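PDB 3FOT: trichothecene 15-O-acetyltransferase TRI3 from Fusarium sporotrichioides, which acetylates the 15-hydroxyl group of trichothecene intermediates such as 15-deacetylcalonectrin on the route to T-2 toxin. Local coordinates for residues A[27-41]-A[98-112]. Residues are numbered along the deposited sequence; the frame is centred on the assembly and turned at random.
Sequences RQVQRRCVGAEAIVG and WDDEVPAIITYESPE
Two bends in the Arg32 side chain, chi2 73° and chi3 54°, lay its CD on the Pro103 ring and carry the guanidinium on into the turn before strand 105-109, where Asp99 meets it end-on. Arg32 NH2 gives Asp99 OD2 a nearly straight bond of 2.9 Å; Arg32 NH1 reaches Asp99 OD1 from above the carboxylate plane and also holds Pro103 O at 2.9 Å. From the other face of that carboxylate the backbone N of Glu101 binds Asp99 OD1, closing an Asx turn. Ile105 CG1 lies over the centre of one guanidinium face, while the Glu101 carboxylate stacks on the opposite one, its plane turned only 5° from it, a long contact of charges alone.

Strands 28-32 and 105-109 run antiparallel, the middle pair of a four-stranded sheet. Backbone bonds join Val29 with Tyr108 and Arg31 with Ile106 in both directions, and Cys33 N continues them to Ala104 O (3.0 Å). On the face bearing Val29 and Tyr108, the Arg31 guanidinium has Ile106 CD1 over one side, 3.4 Å from Arg31 NH1, and grips both Glu37 oxygens end-on; Glu37 OE1 also takes Val34 N. Helix 36-41 is tied in by Trp98, whose NE1 donates to Gly41 O at 2.7 Å, and by a water bridging Ala38 O, Val102 O and Ala104 N. The helix packs on helix 406-423, which carries the 15-deacetylcalonectrin-binding His414. Gripped by two nitrogens each, Asp99 and Glu37 are probably ionised, pinning the 99-101 turn and the 33-37 connection respectively.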
# COMPACT_ATOMS: atom_id res chain seq x y z
N ARG A 27 -12.75 -27.24 -5.38
CA ARG A 27 -13.29 -25.96 -4.86
C ARG A 27 -12.35 -25.22 -3.89
O ARG A 27 -12.55 -24.03 -3.65
CB ARG A 27 -14.68 -26.16 -4.22
CG ARG A 27 -15.74 -26.64 -5.24
CD ARG A 27 -17.10 -26.86 -4.56
NE ARG A 27 -17.68 -25.59 -4.13
CZ ARG A 27 -18.37 -24.75 -4.91
NH1 ARG A 27 -18.60 -25.01 -6.20
NH2 ARG A 27 -18.84 -23.63 -4.39
N GLN A 28 -11.35 -25.92 -3.34
CA GLN A 28 -10.33 -25.29 -2.49
C GLN A 28 -8.93 -25.42 -3.11
O GLN A 28 -8.53 -26.51 -3.52
CB GLN A 28 -10.31 -25.89 -1.08
CG GLN A 28 -9.44 -25.09 -0.09
CD GLN A 28 -9.43 -25.69 1.32
OE1 GLN A 28 -8.70 -26.63 1.60
NE2 GLN A 28 -10.22 -25.11 2.23
N VAL A 29 -8.22 -24.29 -3.18
CA VAL A 29 -6.84 -24.28 -3.70
C VAL A 29 -5.96 -23.56 -2.67
O VAL A 29 -6.46 -22.72 -1.91
CB VAL A 29 -6.69 -23.61 -5.10
CG1 VAL A 29 -7.28 -24.50 -6.21
CG2 VAL A 29 -7.34 -22.20 -5.15
N GLN A 30 -4.68 -23.91 -2.63
CA GLN A 30 -3.76 -23.24 -1.74
C GLN A 30 -2.42 -23.02 -2.42
O GLN A 30 -2.06 -23.72 -3.38
CB GLN A 30 -3.60 -24.00 -0.42
CG GLN A 30 -2.81 -25.30 -0.51
CD GLN A 30 -2.73 -26.03 0.83
OE1 GLN A 30 -3.47 -25.74 1.77
NE2 GLN A 30 -1.84 -27.00 0.91
N ARG A 31 -1.68 -22.04 -1.93
CA ARG A 31 -0.29 -21.87 -2.37
C ARG A 31 0.60 -21.35 -1.26
O ARG A 31 0.15 -20.59 -0.37
CB ARG A 31 -0.19 -20.97 -3.61
CG ARG A 31 -0.51 -19.51 -3.34
CD ARG A 31 -0.46 -18.69 -4.64
NE ARG A 31 -0.90 -17.31 -4.39
CZ ARG A 31 -0.11 -16.34 -3.92
NH1 ARG A 31 -0.61 -15.12 -3.73
NH2 ARG A 31 1.17 -16.60 -3.62
N ARG A 32 1.87 -21.77 -1.30
CA ARG A 32 2.88 -21.20 -0.42
C ARG A 32 3.19 -19.78 -0.90
O ARG A 32 3.46 -19.56 -2.08
CB ARG A 32 4.15 -22.06 -0.39
CG ARG A 32 5.22 -21.56 0.57
CD ARG A 32 4.88 -21.79 2.03
NE ARG A 32 4.56 -23.20 2.31
CZ ARG A 32 4.42 -23.72 3.52
NH1 ARG A 32 4.55 -22.97 4.62
NH2 ARG A 32 4.15 -25.01 3.64
N CYS A 33 3.15 -18.81 0.01
CA CYS A 33 3.37 -17.43 -0.39
C CYS A 33 4.85 -17.21 -0.73
O CYS A 33 5.70 -18.06 -0.39
CB CYS A 33 2.85 -16.46 0.69
SG CYS A 33 4.00 -16.11 2.02
N VAL A 34 5.15 -16.09 -1.41
CA VAL A 34 6.48 -15.88 -2.00
C VAL A 34 6.87 -14.42 -1.95
O VAL A 34 6.01 -13.54 -2.02
CB VAL A 34 6.55 -16.43 -3.47
CG1 VAL A 34 5.58 -15.70 -4.43
CG2 VAL A 34 8.00 -16.35 -4.03
N GLY A 35 8.17 -14.16 -1.78
CA GLY A 35 8.67 -12.80 -1.89
C GLY A 35 8.11 -11.92 -0.79
O GLY A 35 8.10 -12.31 0.38
N ALA A 36 7.67 -10.72 -1.17
CA ALA A 36 7.18 -9.75 -0.18
C ALA A 36 6.00 -10.29 0.63
O ALA A 36 5.79 -9.88 1.79
CB ALA A 36 6.81 -8.44 -0.85
N GLU A 37 5.26 -11.24 0.06
CA GLU A 37 4.19 -11.91 0.85
C GLU A 37 4.72 -12.53 2.13
O GLU A 37 4.09 -12.44 3.16
CB GLU A 37 3.49 -12.98 0.00
CG GLU A 37 2.67 -12.43 -1.15
CD GLU A 37 2.16 -13.52 -2.09
OE1 GLU A 37 2.69 -14.65 -2.04
OE2 GLU A 37 1.25 -13.22 -2.90
N ALA A 38 5.89 -13.16 2.05
CA ALA A 38 6.48 -13.87 3.18
C ALA A 38 6.86 -12.90 4.30
O ALA A 38 6.82 -13.27 5.47
CB ALA A 38 7.69 -14.68 2.71
N ILE A 39 7.23 -11.67 3.93
CA ILE A 39 7.53 -10.65 4.93
C ILE A 39 6.27 -10.29 5.71
O ILE A 39 6.22 -10.42 6.95
CB ILE A 39 8.15 -9.35 4.29
CG1 ILE A 39 9.49 -9.66 3.63
CG2 ILE A 39 8.40 -8.31 5.38
CD1 ILE A 39 10.03 -8.52 2.75
N VAL A 40 5.22 -9.86 4.99
CA VAL A 40 4.00 -9.41 5.67
C VAL A 40 3.21 -10.56 6.29
O VAL A 40 2.41 -10.33 7.21
CB VAL A 40 3.09 -8.53 4.74
CG1 VAL A 40 3.91 -7.32 4.21
CG2 VAL A 40 2.56 -9.34 3.55
N GLY A 41 3.42 -11.76 5.76
CA GLY A 41 2.81 -12.99 6.26
C GLY A 41 3.46 -13.65 7.48
O GLY A 41 2.87 -14.56 8.04
N TRP A 98 -0.56 -21.22 8.70
CA TRP A 98 0.85 -21.43 8.78
C TRP A 98 1.13 -22.86 9.18
O TRP A 98 0.34 -23.49 9.91
CB TRP A 98 1.50 -20.53 9.83
CG TRP A 98 1.45 -19.08 9.50
CD1 TRP A 98 2.38 -18.37 8.81
CD2 TRP A 98 0.40 -18.16 9.83
NE1 TRP A 98 1.99 -17.04 8.71
CE2 TRP A 98 0.77 -16.89 9.32
CE3 TRP A 98 -0.82 -18.28 10.53
CZ2 TRP A 98 -0.02 -15.75 9.48
CZ3 TRP A 98 -1.62 -17.14 10.69
CH2 TRP A 98 -1.21 -15.89 10.15
N ASP A 99 2.28 -23.35 8.74
CA ASP A 99 2.91 -24.47 9.45
C ASP A 99 4.17 -23.98 10.15
O ASP A 99 4.21 -22.85 10.63
CB ASP A 99 3.16 -25.66 8.52
CG ASP A 99 3.94 -25.30 7.28
OD1 ASP A 99 4.72 -24.31 7.28
OD2 ASP A 99 3.79 -26.03 6.30
N ASP A 100 5.21 -24.81 10.20
CA ASP A 100 6.39 -24.41 10.95
C ASP A 100 7.37 -23.57 10.12
O ASP A 100 8.31 -22.97 10.67
CB ASP A 100 7.05 -25.63 11.58
CG ASP A 100 6.13 -26.31 12.59
OD1 ASP A 100 5.54 -25.61 13.46
OD2 ASP A 100 5.98 -27.53 12.53
N GLU A 101 7.12 -23.49 8.82
CA GLU A 101 7.97 -22.69 7.93
C GLU A 101 7.67 -21.21 8.09
O GLU A 101 6.63 -20.82 8.61
CB GLU A 101 7.78 -23.11 6.48
CG GLU A 101 8.00 -24.60 6.21
CD GLU A 101 8.05 -24.93 4.73
OE1 GLU A 101 8.23 -23.99 3.91
OE2 GLU A 101 7.92 -26.13 4.38
N VAL A 102 8.62 -20.39 7.66
CA VAL A 102 8.44 -18.94 7.66
C VAL A 102 7.31 -18.44 6.71
O VAL A 102 6.46 -17.65 7.15
CB VAL A 102 9.79 -18.23 7.35
CG1 VAL A 102 9.57 -16.80 6.89
CG2 VAL A 102 10.71 -18.29 8.57
N PRO A 103 7.32 -18.87 5.43
CA PRO A 103 6.26 -18.41 4.53
C PRO A 103 4.85 -18.92 4.86
O PRO A 103 4.63 -20.12 5.11
CB PRO A 103 6.75 -18.83 3.13
CG PRO A 103 7.78 -19.90 3.39
CD PRO A 103 8.34 -19.67 4.72
N ALA A 104 3.93 -17.96 4.92
CA ALA A 104 2.51 -18.22 5.11
C ALA A 104 1.94 -19.06 3.98
O ALA A 104 2.49 -19.12 2.87
CB ALA A 104 1.76 -16.90 5.16
N ILE A 105 0.78 -19.67 4.24
CA ILE A 105 0.07 -20.40 3.20
C ILE A 105 -1.22 -19.65 2.88
O ILE A 105 -1.94 -19.25 3.77
CB ILE A 105 -0.27 -21.84 3.66
CG1 ILE A 105 1.02 -22.61 4.02
CG2 ILE A 105 -1.11 -22.58 2.59
CD1 ILE A 105 0.74 -23.86 4.89
N ILE A 106 -1.46 -19.42 1.60
CA ILE A 106 -2.65 -18.68 1.18
C ILE A 106 -3.66 -19.67 0.61
O ILE A 106 -3.35 -20.43 -0.32
CB ILE A 106 -2.32 -17.63 0.08
CG1 ILE A 106 -1.43 -16.53 0.68
CG2 ILE A 106 -3.61 -17.06 -0.56
CD1 ILE A 106 -0.80 -15.55 -0.32
N THR A 107 -4.88 -19.64 1.14
CA THR A 107 -5.90 -20.58 0.68
C THR A 107 -7.09 -19.81 0.09
O THR A 107 -7.46 -18.76 0.61
CB THR A 107 -6.35 -21.47 1.84
OG1 THR A 107 -5.25 -22.29 2.26
CG2 THR A 107 -7.52 -22.37 1.44
N TYR A 108 -7.66 -20.34 -1.00
CA TYR A 108 -8.95 -19.86 -1.48
C TYR A 108 -9.94 -21.02 -1.59
O TYR A 108 -9.60 -22.07 -2.15
CB TYR A 108 -8.86 -19.13 -2.83
CG TYR A 108 -10.24 -18.65 -3.23
CD1 TYR A 108 -10.79 -17.53 -2.59
CD2 TYR A 108 -11.02 -19.36 -4.15
CE1 TYR A 108 -12.09 -17.11 -2.86
CE2 TYR A 108 -12.33 -18.94 -4.45
CZ TYR A 108 -12.85 -17.81 -3.80
OH TYR A 108 -14.12 -17.39 -4.07
N GLU A 109 -11.15 -20.82 -1.09
CA GLU A 109 -12.22 -21.82 -1.26
C GLU A 109 -13.49 -21.13 -1.77
O GLU A 109 -13.94 -20.12 -1.22
CB GLU A 109 -12.47 -22.57 0.04
CG GLU A 109 -13.60 -23.61 -0.02
CD GLU A 109 -13.89 -24.27 1.32
OE1 GLU A 109 -13.58 -23.69 2.39
OE2 GLU A 109 -14.44 -25.39 1.30
N SER A 110 -14.06 -21.66 -2.85
CA SER A 110 -15.37 -21.17 -3.33
C SER A 110 -16.43 -21.32 -2.25
O SER A 110 -16.39 -22.28 -1.48
CB SER A 110 -15.82 -21.95 -4.54
OG SER A 110 -15.15 -21.53 -5.68
N PRO A 111 -17.40 -20.38 -2.19
CA PRO A 111 -18.51 -20.55 -1.25
C PRO A 111 -19.24 -21.87 -1.50
O PRO A 111 -19.45 -22.26 -2.65
CB PRO A 111 -19.43 -19.36 -1.56
CG PRO A 111 -18.47 -18.31 -2.13
CD PRO A 111 -17.49 -19.11 -2.94
N GLU A 112 -19.58 -22.56 -0.41
CA GLU A 112 -20.30 -23.83 -0.47
C GLU A 112 -21.71 -23.69 -1.02
O GLU A 112 -22.31 -24.67 -1.48
CB GLU A 112 -20.34 -24.48 0.92
CG GLU A 112 -20.83 -23.57 2.03
CD GLU A 112 -21.53 -24.32 3.15
OE1 GLU A 112 -20.84 -24.96 3.97
OE2 GLU A 112 -22.78 -24.25 3.22
O HOH W 1 -16.88 -24.98 -1.07
O HOH W 2 5.29 -15.58 5.86